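Local coordinates for protein arginine N-methyltransferase SFM1 (Saccharomyces cerevisiae, PDB 5C74) that transfers a methyl group from S-adenosyl-L-methionine to one arginine of ribosomal protein S3, leaving that arginine monomethylated, at residues 16-21 and 47-52. Numbering follows the deposited sequence.
Sequences VILEYS and PQRLLK. With SO4 (sulfate ion), chain C.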
ATOM      1  N   VAL A  16      -5.182   1.523   3.390  1.00 11.34           N
ATOM      2  CA  VAL A  16      -4.971   0.423   4.347  1.00 13.01           C
ATOM      3  C   VAL A  16      -4.456   0.943   5.696  1.00 13.14           C
ATOM      4  O   VAL A  16      -4.874   0.488   6.771  1.00 14.37           O
ATOM      5  CB  VAL A  16      -3.977  -0.627   3.788  1.00 13.55           C
ATOM      6  CG1 VAL A  16      -3.444  -1.517   4.886  1.00 16.78           C
ATOM      7  CG2 VAL A  16      -4.629  -1.473   2.700  1.00 17.09           C
ATOM      8  N   ILE A  17      -3.554   1.916   5.653  1.00 10.89           N
ATOM      9  CA  ILE A  17      -3.055   2.513   6.898  1.00 11.02           C
ATOM     10  C   ILE A  17      -4.197   3.177   7.666  1.00 16.44           C
ATOM     11  O   ILE A  17      -4.298   3.049   8.890  1.00 14.60           O
ATOM     12  CB  ILE A  17      -1.939   3.536   6.619  1.00 11.46           C
ATOM     13  CG1 ILE A  17      -0.699   2.806   6.074  1.00 11.42           C
ATOM     14  CG2 ILE A  17      -1.594   4.325   7.898  1.00 16.94           C
ATOM     15  CD1 ILE A  17       0.401   3.760   5.521  1.00 12.40           C
ATOM     16  N   LEU A  18      -5.076   3.867   6.953  1.00 14.28           N
ATOM     17  CA  LEU A  18      -6.210   4.486   7.621  1.00 14.71           C
ATOM     18  C   LEU A  18      -7.135   3.425   8.214  1.00 13.32           C
ATOM     19  O   LEU A  18      -7.628   3.598   9.339  1.00 13.05           O
ATOM     20  CB  LEU A  18      -6.987   5.393   6.663  1.00 15.99           C
ATOM     21  CG  LEU A  18      -6.186   6.580   6.110  1.00 17.87           C
ATOM     22  CD1 LEU A  18      -7.096   7.423   5.195  1.00 19.61           C
ATOM     23  CD2 LEU A  18      -5.645   7.425   7.257  1.00 16.06           C
ATOM     24  N   GLU A  19      -7.369   2.338   7.473  1.00 12.18           N
ATOM     25  CA  GLU A  19      -8.235   1.266   7.986  1.00 12.00           C
ATOM     26  C   GLU A  19      -7.630   0.568   9.187  1.00 14.50           C
ATOM     27  O   GLU A  19      -8.318   0.357  10.197  1.00 13.47           O
ATOM     28  CB  GLU A  19      -8.551   0.248   6.893  1.00 15.41           C
ATOM     29  CG  GLU A  19      -9.450   0.862   5.818  1.00 20.10           C
ATOM     30  CD  GLU A  19     -10.154  -0.163   4.930  1.00 27.98           C
ATOM     31  OE1 GLU A  19      -9.817  -1.376   4.986  1.00 26.64           O
ATOM     32  OE2 GLU A  19     -11.064   0.269   4.184  1.00 22.31           O
ATOM     33  N   TYR A  20      -6.355   0.207   9.097  1.00 12.66           N
ATOM     34  CA  TYR A  20      -5.691  -0.420  10.250  1.00 13.97           C
ATOM     35  C   TYR A  20      -5.671   0.505  11.467  1.00 17.29           C
ATOM     36  O   TYR A  20      -5.839   0.044  12.598  1.00 12.86           O
ATOM     37  CB  TYR A  20      -4.256  -0.835   9.901  1.00 10.21           C
ATOM     38  CG  TYR A  20      -4.153  -2.022   8.965  1.00 14.50           C
ATOM     39  CD1 TYR A  20      -5.280  -2.754   8.578  1.00 17.53           C
ATOM     40  CD2 TYR A  20      -2.916  -2.430   8.480  1.00 12.29           C
ATOM     41  CE1 TYR A  20      -5.158  -3.838   7.719  1.00 23.83           C
ATOM     42  CE2 TYR A  20      -2.794  -3.498   7.628  1.00 11.77           C
ATOM     43  CZ  TYR A  20      -3.900  -4.207   7.257  1.00 17.64           C
ATOM     44  OH  TYR A  20      -3.721  -5.270   6.409  1.00 16.31           O
ATOM     45  N   SER A  21      -5.448   1.803  11.242  1.00 13.24           N
ATOM     46  CA  SER A  21      -5.438   2.763  12.336  1.00 15.25           C
ATOM     47  C   SER A  21      -6.790   2.788  13.026  1.00 13.25           C
ATOM     48  O   SER A  21      -6.859   2.848  14.251  1.00 14.42           O
ATOM     49  CB  SER A  21      -5.097   4.174  11.844  1.00 16.54           C
ATOM     50  OG  SER A  21      -3.792   4.204  11.297  1.00 16.54           O
ATOM     51  N   PRO A  47       4.551   1.464   8.674  1.00 16.83           N
ATOM     52  CA  PRO A  47       4.251   2.899   8.729  1.00 19.49           C
ATOM     53  C   PRO A  47       4.389   3.452  10.152  1.00 20.28           C
ATOM     54  O   PRO A  47       3.972   2.797  11.109  1.00 15.84           O
ATOM     55  CB  PRO A  47       2.798   2.974   8.234  1.00 21.00           C
ATOM     56  CG  PRO A  47       2.683   1.799   7.281  1.00 18.54           C
ATOM     57  CD  PRO A  47       3.539   0.710   7.911  1.00 17.24           C
ATOM     58  N   GLN A  48       4.979   4.635  10.284  1.00 21.22           N
ATOM     59  CA  GLN A  48       5.179   5.245  11.599  1.00 26.29           C
ATOM     60  C   GLN A  48       3.878   5.423  12.378  1.00 22.24           C
ATOM     61  O   GLN A  48       3.861   5.290  13.605  1.00 20.26           O
ATOM     62  CB  GLN A  48       5.875   6.601  11.462  1.00 33.77           C
ATOM     63  CG  GLN A  48       7.349   6.508  11.101  1.00 45.01           C
ATOM     64  CD  GLN A  48       8.164   5.803  12.169  1.00 46.27           C
ATOM     65  OE1 GLN A  48       8.834   4.808  11.898  1.00 52.36           O
ATOM     66  NE2 GLN A  48       8.104   6.314  13.389  1.00 43.87           N
ATOM     67  N   ARG A  49       2.796   5.732  11.673  1.00 16.57           N
ATOM     68  CA  ARG A  49       1.511   5.916  12.331  1.00 17.29           C
ATOM     69  C   ARG A  49       1.064   4.622  13.005  1.00 18.64           C
ATOM     70  O   ARG A  49       0.497   4.646  14.106  1.00 16.98           O
ATOM     71  CB  ARG A  49       0.465   6.411  11.326  1.00 17.50           C
ATOM     72  CG  ARG A  49       0.525   7.924  11.117  1.00 22.56           C
ATOM     73  CD  ARG A  49      -0.277   8.353   9.878  1.00 21.63           C
ATOM     74  NE  ARG A  49       0.276   7.799   8.638  1.00 17.57           N
ATOM     75  CZ  ARG A  49      -0.419   7.705   7.508  1.00 23.03           C
ATOM     76  NH1 ARG A  49      -1.681   8.135   7.474  1.00 18.94           N
ATOM     77  NH2 ARG A  49       0.135   7.185   6.420  1.00 21.59           N
ATOM     78  N   LEU A  50       1.348   3.491  12.369  1.00 15.23           N
ATOM     79  CA  LEU A  50       0.905   2.213  12.919  1.00 14.42           C
ATOM     80  C   LEU A  50       1.815   1.765  14.069  1.00 16.61           C
ATOM     81  O   LEU A  50       1.352   1.204  15.067  1.00 16.87           O
ATOM     82  CB  LEU A  50       0.850   1.150  11.824  1.00 14.75           C
ATOM     83  CG  LEU A  50      -0.166   1.470  10.712  1.00 15.64           C
ATOM     84  CD1 LEU A  50      -0.114   0.428   9.614  1.00 16.06           C
ATOM     85  CD2 LEU A  50      -1.594   1.563  11.278  1.00 14.90           C
ATOM     86  N   LEU A  51       3.108   2.004  13.922  1.00 17.73           N
ATOM     87  CA  LEU A  51       4.034   1.735  15.021  1.00 20.87           C
ATOM     88  C   LEU A  51       3.639   2.534  16.264  1.00 25.61           C
ATOM     89  O   LEU A  51       3.596   1.993  17.368  1.00 18.58           O
ATOM     90  CB  LEU A  51       5.460   2.058  14.599  1.00 19.92           C
ATOM     91  CG  LEU A  51       6.067   1.072  13.594  1.00 21.14           C
ATOM     92  CD1 LEU A  51       7.472   1.516  13.186  1.00 29.03           C
ATOM     93  CD2 LEU A  51       6.076  -0.353  14.132  1.00 25.42           C
ATOM     94  N   LYS A  52       3.315   3.814  16.086  1.00 22.70           N
ATOM     95  CA  LYS A  52       2.950   4.644  17.231  1.00 21.66           C
ATOM     96  C   LYS A  52       1.663   4.159  17.878  1.00 23.08           C
ATOM     97  O   LYS A  52       1.461   4.339  19.080  1.00 22.37           O
ATOM     98  CB  LYS A  52       2.821   6.114  16.824  1.00 20.29           C
ATOM     99  CG  LYS A  52       4.157   6.722  16.412  1.00 35.68           C
ATOM    100  CD  LYS A  52       4.119   8.239  16.396  1.00 46.11           C
ATOM    101  CE  LYS A  52       5.452   8.805  15.922  1.00 49.45           C
ATOM    102  NZ  LYS A  52       5.739   8.402  14.517  1.00 52.80           N
TER
HETATM  103  S   SO4 C 301       3.654   6.862   7.818  1.00 22.70           S
HETATM  104  O1  SO4 C 301       2.978   6.477   6.577  1.00 20.35           O
HETATM  105  O2  SO4 C 301       4.928   6.166   7.847  1.00 20.75           O
HETATM  106  O3  SO4 C 301       2.833   6.481   8.962  1.00 26.28           O
HETATM  107  O4  SO4 C 301       3.888   8.299   7.854  1.00 24.23           O
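Ile17 meets three residues of 47-52 and buries the most surface in this contact. Its CD1 presses on Pro47 CG at 3.5 Å, a tight carbon pair. Its CG2 comes within 4.3 Å of Leu50 CG. Leu50 in turn sends CD2 to Tyr20 CB and, at 3.4 Å, to Ser21 OG. Leu50 CD1 lies at the edge of the Tyr20 ring.

Arg49 offers a guanidinium face to Ile17. The Ile17 chi1 of -67° sets CG2 anti to the backbone N, 3.5 Å above the centre of that plane, while CD1 goes to Pro47. The Ile17 and Arg49 side chains cross at about a right angle.

Among the segments' own atoms, polar bonds stay within 16-21 or within 47-52. Ser21 OG donates to Ile17 O at 2.7 Å, and Ser21 N reaches that oxygen from the opposite face. A sulfate, probably from the crystallisation liquor, sits at the N-terminus of helix 48-52. Gln48 N donates to sulfate O2; Arg49 N and NE both donate to sulfate O3. A nearly straight bond (172°) joins Arg49 NH2 to sulfate O1 at 2.9 Å. Arg49 NH2 also forms a salt bridge with Glu14 OE1, at the start of helix 14-27.

With an alanine at Ile17, Pro47 would probably lose its close partner and the guanidinium its methyl cover, leaving a gap. In this SPOUT-family protein, apolar packing thus joins two nearly parallel segments (10°), and the Arg49-Glu14 salt bridge adds a charged tie between their helices.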